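Local coordinates for protein 2-Cys Peroxiredoxin (Plasmodium vivax SaI-1, PDB 2I81) that probably reduces hydrogen peroxide and other hydroperoxides by means of paired cysteines, as a member of the AhpC/TSA family of peroxiredoxins, at residues G37-G42 / W103-L108; K31-F36 / S122-S127; R85-L90 / R173-I178; Y132-D137 / L157-L162; K77-F82 / N115-L120. All coordinates share one frame; numbering follows the deposited sequence.

In the fold
All five contacts reach the same mixed sheet. Interactions 2 and 5 lie side by side in it, since strands 31-35 and 119-122 are neighbours, and interaction 1 adjoins both through F36 and N115. Chemistry changes with depth: interaction 5 is buried and apolar around L79, whereas interaction 1, with its centre about 19 Å from the chain's centre, depends on a lysine and an asparagine. Interaction 2 rests on a backbone bond. Interaction 3 combines aliphatic packing with a salt bridge, and shares F82 with interaction 5. Interaction 4 is purely apolar across its segments, and like interaction 3 it borders the fourth subunit.

Interaction 1 (G37-G42 / W103-L108); sequences GDNSFG and WKKTPL
K104, in the last turn of helix 97-104, sends its ammonium group to the side-chain oxygen of N39. NZ of K104 lies 2.8 Å from OD1 of N39, with a C=O...N angle of 142°, and it stands 36° above the carbonyl plane. The two side chains run past each other in opposite directions, so the approach is alongside. A lysine suits this place because its methylenes can bend before the charged end is delivered: K104 turns at chi2 and again at chi3, its aliphatic part touching V35, I113 and I116. The same NZ also binds O of F36, and OD1 of N39 receives a second, weak bond from ND2 of N115.

N39 belongs to the turn of the beta hairpin that joins strands 31-35 and 41-45. Its positive phi (78°) is a conformation asparagine tolerates better than most residues, and within the turn S40 OG is hydrogen-bonded to OD1 of D38 (2.7 Å).

Looser is the flank formed by K105, an exposed, extended chain whose CE comes only within 4.2 Å of N39 ND2. Its ammonium group goes instead to a salt bridge with E203 of the second subunit.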
# COMPACT_ATOMS: atom_id res chain seq x y z
N GLY A 37 35.69 -1.41 35.56
CA GLY A 37 35.95 -1.55 36.99
C GLY A 37 36.91 -0.53 37.55
O GLY A 37 36.77 -0.10 38.70
N ASP A 38 37.89 -0.13 36.74
CA ASP A 38 38.88 0.87 37.15
C ASP A 38 38.40 2.31 36.97
O ASP A 38 39.16 3.25 37.21
CB ASP A 38 40.23 0.63 36.45
CG ASP A 38 40.15 0.75 34.93
OD1 ASP A 38 39.04 0.77 34.37
OD2 ASP A 38 41.23 0.81 34.30
N ASN A 39 37.14 2.47 36.56
CA ASN A 39 36.50 3.79 36.35
C ASN A 39 36.87 4.51 35.05
O ASN A 39 36.44 5.65 34.83
CB ASN A 39 36.71 4.72 37.56
CG ASN A 39 35.89 4.31 38.77
OD1 ASN A 39 35.42 3.18 38.87
ND2 ASN A 39 35.72 5.25 39.70
N SER A 40 37.65 3.86 34.19
CA SER A 40 37.97 4.41 32.88
C SER A 40 36.83 4.19 31.89
O SER A 40 36.02 3.27 32.06
CB SER A 40 39.27 3.80 32.34
OG SER A 40 39.15 2.40 32.19
N PHE A 41 36.76 5.05 30.87
CA PHE A 41 35.72 4.95 29.85
C PHE A 41 36.15 4.06 28.69
O PHE A 41 37.33 4.03 28.33
CB PHE A 41 35.34 6.33 29.33
CG PHE A 41 34.60 7.17 30.32
CD1 PHE A 41 34.91 8.52 30.47
CD2 PHE A 41 33.61 6.62 31.13
CE1 PHE A 41 34.23 9.31 31.39
CE2 PHE A 41 32.93 7.40 32.06
CZ PHE A 41 33.24 8.74 32.19
N GLY A 42 35.19 3.35 28.12
CA GLY A 42 35.46 2.49 26.98
C GLY A 42 34.23 2.13 26.18
O GLY A 42 33.28 2.91 26.08
N TRP A 103 27.84 7.84 40.20
CA TRP A 103 27.17 6.93 41.13
C TRP A 103 28.19 6.04 41.83
O TRP A 103 27.99 5.65 42.99
CB TRP A 103 26.13 6.08 40.40
CG TRP A 103 25.02 5.56 41.28
CD1 TRP A 103 24.62 6.06 42.49
CD2 TRP A 103 24.14 4.47 40.99
NE1 TRP A 103 23.56 5.34 42.98
CE2 TRP A 103 23.24 4.36 42.08
CE3 TRP A 103 24.02 3.58 39.92
CZ2 TRP A 103 22.24 3.38 42.13
CZ3 TRP A 103 23.03 2.61 39.97
CH2 TRP A 103 22.15 2.52 41.07
N LYS A 104 29.27 5.73 41.13
CA LYS A 104 30.38 4.97 41.70
C LYS A 104 31.20 5.80 42.67
O LYS A 104 31.79 5.26 43.61
CB LYS A 104 31.27 4.38 40.60
CG LYS A 104 30.58 3.33 39.75
CD LYS A 104 31.53 2.22 39.35
CE LYS A 104 32.40 2.60 38.16
NZ LYS A 104 33.41 1.55 37.84
N LYS A 105 31.24 7.11 42.45
CA LYS A 105 31.98 8.01 43.34
C LYS A 105 31.11 8.48 44.51
O LYS A 105 31.57 9.24 45.37
CB LYS A 105 32.58 9.18 42.56
CG LYS A 105 33.72 8.72 41.67
CD LYS A 105 34.52 9.90 41.12
CE LYS A 105 35.79 9.37 40.48
NZ LYS A 105 36.82 10.44 40.33
N THR A 106 29.87 8.01 44.53
CA THR A 106 28.96 8.26 45.64
C THR A 106 29.05 7.11 46.64
O THR A 106 28.86 5.95 46.27
CB THR A 106 27.50 8.44 45.14
OG1 THR A 106 27.47 9.40 44.08
CG2 THR A 106 26.59 8.91 46.27
N PRO A 107 29.39 7.42 47.91
CA PRO A 107 29.44 6.43 48.99
C PRO A 107 28.10 5.75 49.24
O PRO A 107 27.05 6.35 49.00
CB PRO A 107 29.86 7.26 50.22
CG PRO A 107 29.61 8.68 49.85
CD PRO A 107 29.78 8.77 48.37
N LEU A 108 28.15 4.51 49.71
CA LEU A 108 26.95 3.69 49.94
C LEU A 108 25.97 4.33 50.91
O LEU A 108 24.75 4.25 50.71
CB LEU A 108 27.34 2.29 50.45
CG LEU A 108 28.48 1.51 49.80
CD1 LEU A 108 28.71 0.20 50.55
CD2 LEU A 108 28.23 1.24 48.33

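Interaction 2 (K31-F36 / S122-S127); sequences KAEAVF and SDITKS
S122 and E33 are joined through their backbones: N of S122 donates to O of E33 over 2.9 Å. The C=O...N angle of 171° places the donor almost straight ahead of the carbonyl. One residue earlier on the strand, the small methyl of A32 fits against the S122 carbonyl, CB to O 3.6 Å, and lets the strand lie close to it.

The S122 side chain is brief but each atom has a task. CB rests 3.5 Å from O of E33, the same oxygen that accepts from the S122 amide. With OG anti to the backbone N (chi1 173°), the hydroxyl reaches the carbonyl oxygen of D95, to which it is hydrogen-bonded. Serine thus serves a buried position where one compact polar group must meet a backbone acceptor.

E33 makes the looser flank. Its OE1 comes within 4.3 Å of CG2 of I124, while OE2 forms a salt bridge with K97.

Beyond S122 the chain folds into a type I turn from D123 to K126, closed by a bond from K126 N to O of D123. T125 then forms an ST turn, its OG1 accepting from N of S127, and D123 binds I128 N and S129 at the start of the next helix. I124 O takes a hydrogen bond from K126 of the third subunit, so this turn also lies at a chain boundary. Within the fold, strand 31-35 runs between strands 41-45 and 119-122, helix 97-104 covers V35 and anchors E33, and the turn leads into helix 127-131.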
# COMPACT_ATOMS: atom_id res chain seq x y z
N LYS A 31 26.31 -2.64 21.09
CA LYS A 31 27.59 -1.96 21.24
C LYS A 31 27.30 -0.74 22.10
O LYS A 31 26.45 0.09 21.74
CB LYS A 31 28.14 -1.54 19.87
CG LYS A 31 29.46 -0.78 19.92
CD LYS A 31 29.86 -0.24 18.54
CE LYS A 31 30.66 -1.27 17.74
NZ LYS A 31 31.06 -0.73 16.41
N ALA A 32 27.98 -0.63 23.23
CA ALA A 32 27.69 0.47 24.15
C ALA A 32 28.94 1.05 24.78
O ALA A 32 29.92 0.33 25.03
CB ALA A 32 26.72 0.00 25.24
N GLU A 33 28.90 2.35 25.03
CA GLU A 33 29.89 3.01 25.88
C GLU A 33 29.75 2.46 27.28
O GLU A 33 28.64 2.17 27.75
CB GLU A 33 29.67 4.52 25.91
CG GLU A 33 29.98 5.23 24.61
CD GLU A 33 29.47 6.66 24.61
OE1 GLU A 33 28.24 6.85 24.56
OE2 GLU A 33 30.31 7.59 24.67
N ALA A 34 30.88 2.32 27.96
CA ALA A 34 30.90 1.70 29.28
C ALA A 34 31.91 2.32 30.22
O ALA A 34 32.88 2.95 29.80
CB ALA A 34 31.16 0.20 29.14
N VAL A 35 31.65 2.14 31.52
CA VAL A 35 32.58 2.49 32.58
C VAL A 35 33.10 1.17 33.15
O VAL A 35 32.33 0.38 33.69
CB VAL A 35 31.90 3.30 33.70
CG1 VAL A 35 32.94 3.84 34.68
CG2 VAL A 35 31.09 4.44 33.12
N PHE A 36 34.41 0.94 33.03
CA PHE A 36 35.01 -0.30 33.51
C PHE A 36 35.23 -0.28 35.02
O PHE A 36 34.99 0.74 35.68
CB PHE A 36 36.31 -0.60 32.77
CG PHE A 36 36.12 -0.86 31.30
CD1 PHE A 36 36.52 0.07 30.36
CD2 PHE A 36 35.52 -2.04 30.86
CE1 PHE A 36 36.34 -0.16 29.00
CE2 PHE A 36 35.33 -2.29 29.50
CZ PHE A 36 35.74 -1.34 28.57
N SER A 122 26.12 1.88 29.11
CA SER A 122 25.24 3.02 28.95
C SER A 122 24.36 2.81 27.72
O SER A 122 24.86 2.82 26.59
CB SER A 122 26.05 4.32 28.82
OG SER A 122 25.22 5.42 28.50
N ASP A 123 23.07 2.61 27.95
CA ASP A 123 22.11 2.47 26.85
C ASP A 123 21.47 3.83 26.57
O ASP A 123 20.25 4.00 26.67
CB ASP A 123 21.06 1.41 27.18
CG ASP A 123 20.19 1.04 25.99
OD1 ASP A 123 19.09 0.49 26.21
OD2 ASP A 123 20.60 1.30 24.84
N ILE A 124 22.32 4.80 26.23
CA ILE A 124 21.91 6.20 26.08
C ILE A 124 20.91 6.42 24.93
O ILE A 124 20.12 7.37 24.98
CB ILE A 124 23.16 7.14 25.97
CG1 ILE A 124 22.77 8.62 26.15
CG2 ILE A 124 23.93 6.91 24.67
CD1 ILE A 124 22.49 9.03 27.59
N THR A 125 20.95 5.55 23.92
CA THR A 125 20.01 5.62 22.80
C THR A 125 18.73 4.84 23.08
O THR A 125 17.73 4.99 22.37
CB THR A 125 20.64 5.09 21.48
OG1 THR A 125 20.84 3.67 21.58
CG2 THR A 125 21.98 5.77 21.20
N LYS A 126 18.77 4.00 24.12
CA LYS A 126 17.68 3.09 24.50
C LYS A 126 17.51 1.90 23.55
O LYS A 126 16.59 1.09 23.73
CB LYS A 126 16.34 3.83 24.65
CG LYS A 126 16.28 4.85 25.76
CD LYS A 126 14.92 5.53 25.79
CE LYS A 126 14.99 6.89 26.46
NZ LYS A 126 15.06 6.80 27.94
N SER A 127 18.40 1.77 22.57
CA SER A 127 18.28 0.74 21.54
C SER A 127 18.52 -0.68 22.06
O SER A 127 17.92 -1.63 21.56
CB SER A 127 19.20 1.03 20.35
OG SER A 127 20.56 1.11 20.75

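Interaction 3 (R85-L90 / R173-I178); sequences RNVELL and RIIDAI
The guanidinium of R85 meets the carboxylate of D176 at its edge, with OD1 only 3° out of the guanidinium plane. The carboxylate is itself turned, and the two planes stand 41° apart. OD1 offers its syn lone pair to NH1 of R85 at 2.9 Å in a fairly straight hydrogen bond (N-H...O 160°) between opposite charges, and so a salt bridge.

The setting is the alpha/beta core of the peroxiredoxin fold, where helix 168-184 packs over the start of strand 87-93. R85 comes directly before N86, the C-prime residue of the Schellman motif that ends helix 79-84; in that motif V87 N reaches back to O of F82. Arginine suits the place because its long chain can cover apolar atoms and still end in charge. Bends at chi2 and at chi3 carry it across I175 at about a right angle, its CD lying 3.9 Å from CG2 of I175. The guanidinium has another anchor: NE donates to the backbone oxygen of A81. The R85 carbonyl in turn accepts from Q179, so the residue is tied to the helix by both its ends.

Beside the salt bridge the contact becomes apolar. I175 also packs on F82 and on L147 of strand 140-148, a bulky branched side chain filling the seam between helix and sheet. On the same helix, A177 and I178 pack on I164 of the fourth subunit. V87 completes the inner part, reaching tip to tip toward I175 with its CG1 3.9 Å from CG2 of that isoleucine.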
# COMPACT_ATOMS: atom_id res chain seq x y z
N ARG A 85 32.75 -19.38 36.79
CA ARG A 85 31.85 -19.96 35.79
C ARG A 85 32.10 -19.41 34.39
O ARG A 85 31.33 -19.67 33.47
CB ARG A 85 30.40 -19.76 36.23
CG ARG A 85 29.88 -20.85 37.16
CD ARG A 85 28.84 -20.33 38.14
NE ARG A 85 29.42 -19.97 39.43
CZ ARG A 85 29.31 -20.68 40.55
NH1 ARG A 85 28.61 -21.81 40.56
NH2 ARG A 85 29.88 -20.26 41.67
N ASN A 86 33.20 -18.67 34.24
CA ASN A 86 33.58 -18.02 32.98
C ASN A 86 32.46 -17.15 32.40
O ASN A 86 32.19 -17.18 31.20
CB ASN A 86 34.07 -19.06 31.95
CG ASN A 86 34.76 -18.42 30.75
OD1 ASN A 86 34.52 -18.80 29.61
ND2 ASN A 86 35.62 -17.44 31.01
N VAL A 87 31.78 -16.38 33.26
CA VAL A 87 30.75 -15.47 32.78
C VAL A 87 31.13 -14.00 32.99
O VAL A 87 31.65 -13.62 34.04
CB VAL A 87 29.31 -15.78 33.33
CG1 VAL A 87 29.08 -17.29 33.46
CG2 VAL A 87 29.06 -15.10 34.66
N GLU A 88 30.90 -13.20 31.95
CA GLU A 88 31.10 -11.76 32.03
C GLU A 88 29.82 -11.09 32.52
O GLU A 88 28.74 -11.30 31.96
CB GLU A 88 31.53 -11.19 30.67
CG GLU A 88 31.78 -9.68 30.66
CD GLU A 88 33.09 -9.26 31.30
OE1 GLU A 88 34.03 -10.08 31.38
OE2 GLU A 88 33.19 -8.09 31.73
N LEU A 89 29.97 -10.29 33.57
CA LEU A 89 28.85 -9.62 34.21
C LEU A 89 28.75 -8.18 33.69
O LEU A 89 29.68 -7.39 33.86
CB LEU A 89 29.07 -9.64 35.73
CG LEU A 89 27.92 -9.71 36.75
CD1 LEU A 89 27.51 -8.32 37.22
CD2 LEU A 89 26.71 -10.50 36.25
N LEU A 90 27.62 -7.87 33.06
CA LEU A 90 27.41 -6.54 32.46
C LEU A 90 26.10 -5.91 32.92
O LEU A 90 25.02 -6.44 32.63
CB LEU A 90 27.45 -6.62 30.93
CG LEU A 90 28.69 -7.16 30.21
CD1 LEU A 90 28.43 -7.24 28.71
CD2 LEU A 90 29.93 -6.32 30.48
N ARG A 173 22.52 -20.64 39.97
CA ARG A 173 21.96 -21.98 39.80
C ARG A 173 21.60 -22.23 38.33
O ARG A 173 21.84 -23.32 37.81
CB ARG A 173 20.72 -22.16 40.69
CG ARG A 173 20.20 -23.60 40.73
CD ARG A 173 18.78 -23.68 41.30
NE ARG A 173 17.78 -23.14 40.38
CZ ARG A 173 17.19 -23.83 39.40
NH1 ARG A 173 17.50 -25.10 39.18
NH2 ARG A 173 16.29 -23.23 38.63
N ILE A 174 21.02 -21.21 37.69
CA ILE A 174 20.68 -21.25 36.27
C ILE A 174 21.94 -21.46 35.42
O ILE A 174 21.95 -22.32 34.53
CB ILE A 174 19.92 -19.96 35.82
CG1 ILE A 174 18.53 -19.88 36.47
CG2 ILE A 174 19.83 -19.86 34.30
CD1 ILE A 174 17.57 -21.02 36.13
N ILE A 175 22.98 -20.68 35.70
CA ILE A 175 24.28 -20.81 35.03
C ILE A 175 24.85 -22.21 35.22
O ILE A 175 25.33 -22.83 34.27
CB ILE A 175 25.30 -19.75 35.54
CG1 ILE A 175 24.84 -18.33 35.19
CG2 ILE A 175 26.69 -20.00 34.95
CD1 ILE A 175 25.50 -17.23 36.01
N ASP A 176 24.77 -22.72 36.45
CA ASP A 176 25.22 -24.07 36.78
C ASP A 176 24.46 -25.14 36.00
O ASP A 176 25.06 -26.11 35.53
CB ASP A 176 25.12 -24.33 38.28
CG ASP A 176 26.23 -23.66 39.08
OD1 ASP A 176 27.27 -23.29 38.49
OD2 ASP A 176 26.06 -23.50 40.30
N ALA A 177 23.15 -24.97 35.88
CA ALA A 177 22.29 -25.92 35.17
C ALA A 177 22.57 -25.96 33.66
O ALA A 177 22.61 -27.03 33.06
CB ALA A 177 20.82 -25.61 35.43
N ILE A 178 22.78 -24.78 33.08
CA ILE A 178 23.09 -24.64 31.65
C ILE A 178 24.45 -25.25 31.32
O ILE A 178 24.59 -25.97 30.33
CB ILE A 178 23.02 -23.16 31.19
CG1 ILE A 178 21.57 -22.66 31.24
CG2 ILE A 178 23.57 -23.00 29.76
CD1 ILE A 178 21.43 -21.17 31.30

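Interaction 4 (Y132-D137 / L157-L162); sequences YNVLFD and LLVNNL
V134 and V159 face each other with their CA atoms 7.8 Å apart, and no backbone bond joins the two segments, because strand 140-148 lies between strands 135-136 and 154-160 and pairs antiparallel with each. The gap is bridged by branched tips. CG1 of V134 comes to 4.3 Å from CG2 of V159, and V134 also packs on A144 and F59. Compact valines suit this spot, where a loop residue and a strand residue meet over the strand between them.

Two residues further on, F136 takes up the contact. Its ring is carried by a chi1 of -171°, CG lying anti to the backbone N, and its CD1 meets CD1 of L162 at 4.4 Å in an oblique approach. D137 CG stands 3.8 Å above one face of the ring, offset toward the rim. N of L162 donates to OD1 of N161 (2.9 Å) from above the amide plane, a bent local bond, and the L162 carbonyl binds R143.

The outer side of strand 154-160 belongs to the interface. L157 to N160 pair antiparallel with a strand of the fourth subunit, and F136 packs on G24 of that chain; a sheet continued edge to edge in this way is characteristic of the B-type dimer of typical 2-Cys peroxiredoxins.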
# COMPACT_ATOMS: atom_id res chain seq x y z
N TYR A 132 16.06 -5.90 23.30
CA TYR A 132 15.80 -6.99 24.25
C TYR A 132 14.38 -6.99 24.80
O TYR A 132 14.05 -7.77 25.70
CB TYR A 132 16.84 -6.99 25.37
CG TYR A 132 18.15 -7.59 24.94
CD1 TYR A 132 19.09 -6.84 24.23
CD2 TYR A 132 18.45 -8.93 25.21
CE1 TYR A 132 20.29 -7.40 23.82
CE2 TYR A 132 19.65 -9.50 24.80
CZ TYR A 132 20.57 -8.73 24.11
OH TYR A 132 21.76 -9.28 23.70
N ASN A 133 13.54 -6.12 24.23
CA ASN A 133 12.14 -5.96 24.62
C ASN A 133 11.96 -5.81 26.13
O ASN A 133 11.15 -6.50 26.75
CB ASN A 133 11.28 -7.11 24.06
CG ASN A 133 11.41 -7.28 22.56
OD1 ASN A 133 11.98 -8.26 22.08
ND2 ASN A 133 10.90 -6.31 21.80
N VAL A 134 12.73 -4.89 26.72
CA VAL A 134 12.63 -4.60 28.15
C VAL A 134 12.44 -3.11 28.46
O VAL A 134 12.43 -2.71 29.62
CB VAL A 134 13.82 -5.19 28.97
CG1 VAL A 134 13.78 -6.71 28.98
CG2 VAL A 134 15.17 -4.68 28.44
N LEU A 135 12.27 -2.30 27.41
CA LEU A 135 12.00 -0.88 27.58
C LEU A 135 10.58 -0.67 28.09
O LEU A 135 9.61 -1.14 27.48
CB LEU A 135 12.21 -0.11 26.27
CG LEU A 135 12.91 1.26 26.28
CD1 LEU A 135 12.46 2.09 25.09
CD2 LEU A 135 12.72 2.05 27.57
N PHE A 136 10.47 0.02 29.22
CA PHE A 136 9.18 0.32 29.83
C PHE A 136 8.83 1.78 29.57
O PHE A 136 9.60 2.68 29.93
CB PHE A 136 9.23 0.03 31.33
CG PHE A 136 7.89 0.10 32.01
CD1 PHE A 136 7.58 1.16 32.86
CD2 PHE A 136 6.94 -0.90 31.81
CE1 PHE A 136 6.35 1.22 33.50
CE2 PHE A 136 5.70 -0.84 32.44
CZ PHE A 136 5.40 0.22 33.28
N ASP A 137 7.69 2.00 28.92
CA ASP A 137 7.15 3.35 28.67
C ASP A 137 8.09 4.30 27.92
O ASP A 137 8.10 5.50 28.19
CB ASP A 137 6.71 4.01 29.99
CG ASP A 137 5.42 3.45 30.54
OD1 ASP A 137 4.68 2.77 29.79
OD2 ASP A 137 5.12 3.70 31.73
N LEU A 157 15.94 -15.96 30.37
CA LEU A 157 15.41 -14.60 30.45
C LEU A 157 14.57 -14.47 31.71
O LEU A 157 13.72 -15.32 32.00
CB LEU A 157 14.58 -14.27 29.21
CG LEU A 157 13.87 -12.92 29.11
CD1 LEU A 157 14.86 -11.76 29.05
CD2 LEU A 157 12.94 -12.89 27.91
N LEU A 158 14.80 -13.40 32.46
CA LEU A 158 14.03 -13.11 33.66
C LEU A 158 13.70 -11.63 33.68
O LEU A 158 14.60 -10.79 33.64
CB LEU A 158 14.82 -13.51 34.92
CG LEU A 158 14.13 -13.43 36.29
CD1 LEU A 158 14.67 -14.50 37.21
CD2 LEU A 158 14.28 -12.05 36.93
N VAL A 159 12.41 -11.31 33.72
CA VAL A 159 11.97 -9.92 33.76
C VAL A 159 11.10 -9.66 34.99
O VAL A 159 10.04 -10.27 35.15
CB VAL A 159 11.21 -9.49 32.47
CG1 VAL A 159 11.00 -7.99 32.45
CG2 VAL A 159 11.96 -9.94 31.22
N ASN A 160 11.58 -8.78 35.87
CA ASN A 160 10.81 -8.32 37.02
C ASN A 160 10.30 -6.91 36.80
O ASN A 160 10.92 -6.13 36.07
CB ASN A 160 11.66 -8.37 38.29
CG ASN A 160 11.83 -9.77 38.85
OD1 ASN A 160 11.39 -10.75 38.25
ND2 ASN A 160 12.47 -9.87 40.01
N ASN A 161 9.18 -6.58 37.44
CA ASN A 161 8.70 -5.20 37.46
C ASN A 161 9.60 -4.35 38.35
O ASN A 161 10.38 -4.89 39.15
CB ASN A 161 7.24 -5.14 37.93
CG ASN A 161 6.48 -3.96 37.34
OD1 ASN A 161 7.05 -3.12 36.64
ND2 ASN A 161 5.18 -3.90 37.61
N LEU A 162 9.50 -3.03 38.21
CA LEU A 162 10.42 -2.08 38.87
C LEU A 162 10.59 -2.24 40.38
O LEU A 162 11.66 -1.93 40.92
CB LEU A 162 10.03 -0.64 38.53
CG LEU A 162 10.65 0.03 37.30
CD1 LEU A 162 10.17 -0.60 35.99
CD2 LEU A 162 10.35 1.52 37.30

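Interaction 5 (K77-F82 / N115-L120)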
# COMPACT_ATOMS: atom_id res chain seq x y z
N LYS A 77 29.54 -8.34 44.77
CA LYS A 77 30.04 -9.17 45.86
C LYS A 77 30.24 -10.62 45.43
O LYS A 77 31.15 -11.30 45.92
CB LYS A 77 29.09 -9.11 47.06
CG LYS A 77 29.33 -7.94 48.01
CD LYS A 77 28.28 -7.91 49.11
CE LYS A 77 28.83 -7.27 50.39
NZ LYS A 77 29.17 -5.83 50.22
N ALA A 78 29.40 -11.08 44.51
CA ALA A 78 29.46 -12.46 44.02
C ALA A 78 30.26 -12.58 42.73
O ALA A 78 30.18 -13.59 42.03
CB ALA A 78 28.04 -13.01 43.83
N LEU A 79 31.05 -11.54 42.43
CA LEU A 79 31.82 -11.47 41.18
C LEU A 79 32.72 -12.68 40.96
O LEU A 79 32.83 -13.17 39.83
CB LEU A 79 32.67 -10.19 41.14
CG LEU A 79 32.73 -9.33 39.86
CD1 LEU A 79 34.10 -8.71 39.74
CD2 LEU A 79 32.39 -10.09 38.58
N ASP A 80 33.35 -13.16 42.02
CA ASP A 80 34.26 -14.31 41.92
C ASP A 80 33.53 -15.61 41.57
O ASP A 80 34.09 -16.48 40.90
CB ASP A 80 35.08 -14.47 43.21
CG ASP A 80 36.11 -13.36 43.38
OD1 ASP A 80 36.70 -12.92 42.37
OD2 ASP A 80 36.33 -12.93 44.53
N ALA A 81 32.28 -15.73 42.03
CA ALA A 81 31.43 -16.85 41.64
C ALA A 81 31.14 -16.83 40.14
O ALA A 81 30.99 -17.89 39.52
CB ALA A 81 30.13 -16.84 42.44
N PHE A 82 31.08 -15.63 39.56
CA PHE A 82 30.89 -15.47 38.12
C PHE A 82 32.17 -15.73 37.32
O PHE A 82 32.11 -16.27 36.22
CB PHE A 82 30.36 -14.08 37.78
CG PHE A 82 28.97 -13.81 38.28
CD1 PHE A 82 28.77 -12.90 39.31
CD2 PHE A 82 27.87 -14.46 37.73
CE1 PHE A 82 27.49 -12.64 39.79
CE2 PHE A 82 26.59 -14.20 38.20
CZ PHE A 82 26.40 -13.29 39.23
N ASN A 115 32.78 1.68 44.59
CA ASN A 115 33.70 1.32 43.52
C ASN A 115 33.56 -0.14 43.07
O ASN A 115 34.46 -0.96 43.29
CB ASN A 115 35.14 1.64 43.94
CG ASN A 115 36.05 1.90 42.75
OD1 ASN A 115 37.18 1.44 42.71
ND2 ASN A 115 35.55 2.66 41.77
N ILE A 116 32.43 -0.45 42.43
CA ILE A 116 32.15 -1.81 41.94
C ILE A 116 33.16 -2.26 40.87
O ILE A 116 33.70 -1.43 40.13
CB ILE A 116 30.70 -1.98 41.42
CG1 ILE A 116 30.46 -1.16 40.14
CG2 ILE A 116 29.68 -1.62 42.51
CD1 ILE A 116 29.49 -1.80 39.17
N LYS A 117 33.40 -3.56 40.80
CA LYS A 117 34.46 -4.12 39.95
C LYS A 117 34.04 -4.48 38.52
O LYS A 117 34.90 -4.57 37.64
CB LYS A 117 35.09 -5.35 40.61
CG LYS A 117 36.04 -5.05 41.77
CD LYS A 117 36.61 -6.32 42.39
CE LYS A 117 37.73 -6.93 41.53
NZ LYS A 117 38.96 -6.10 41.52
N HIS A 118 32.75 -4.68 38.28
CA HIS A 118 32.29 -5.09 36.95
C HIS A 118 31.84 -3.91 36.08
O HIS A 118 31.61 -2.81 36.58
CB HIS A 118 31.21 -6.17 37.04
CG HIS A 118 29.89 -5.68 37.56
ND1 HIS A 118 29.57 -5.71 38.90
CD2 HIS A 118 28.81 -5.17 36.92
CE1 HIS A 118 28.35 -5.23 39.07
NE2 HIS A 118 27.87 -4.89 37.88
N THR A 119 31.72 -4.18 34.78
CA THR A 119 31.45 -3.16 33.77
C THR A 119 29.99 -2.71 33.77
O THR A 119 29.08 -3.53 33.89
CB THR A 119 31.86 -3.67 32.37
OG1 THR A 119 33.21 -4.16 32.41
CG2 THR A 119 31.75 -2.58 31.32
N LEU A 120 29.78 -1.40 33.63
CA LEU A 120 28.44 -0.83 33.50
C LEU A 120 28.25 -0.18 32.13
O LEU A 120 28.99 0.72 31.74
CB LEU A 120 28.16 0.18 34.61
CG LEU A 120 28.08 -0.33 36.06
CD1 LEU A 120 27.92 0.84 37.01
CD2 LEU A 120 26.94 -1.33 36.25
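L79 and K117 cross at about a right angle, leucine from the first turn of helix 79-84 and lysine from the loop that leads into strand 119-122. The touching is done at the root of the lysine: CD1 of L79 lies 3.6 Å from CB of K117. Past that point the K117 chain bends at chi3 and chi4 and takes its ammonium end away, so only the aliphatic base packs. The other leucine branch goes to the next residue, CD2 of L79 coming within 4.4 Å of CB of H118. A forked apolar side chain is well suited to spanning two consecutive residues in this way.

H118 is held in place by its ring nitrogens. ND1 is hydrogen-bonded to D76 and NE2 to the hydroxyl of Y58, which together fix the rotation of the imidazole in a buried setting. CD1 of I116 lies 3.6 Å above one ring face, offset toward the rim. D76 also accepts from the backbone N of K117, so one carboxylate secures both residues that L79 touches.

Segment 115-120 is the returning limb of a beta-alpha-beta crossover, in which helix 97-104 links the adjacent parallel strands 87-93 and 119-122 of the thioredoxin-like core found in peroxiredoxins.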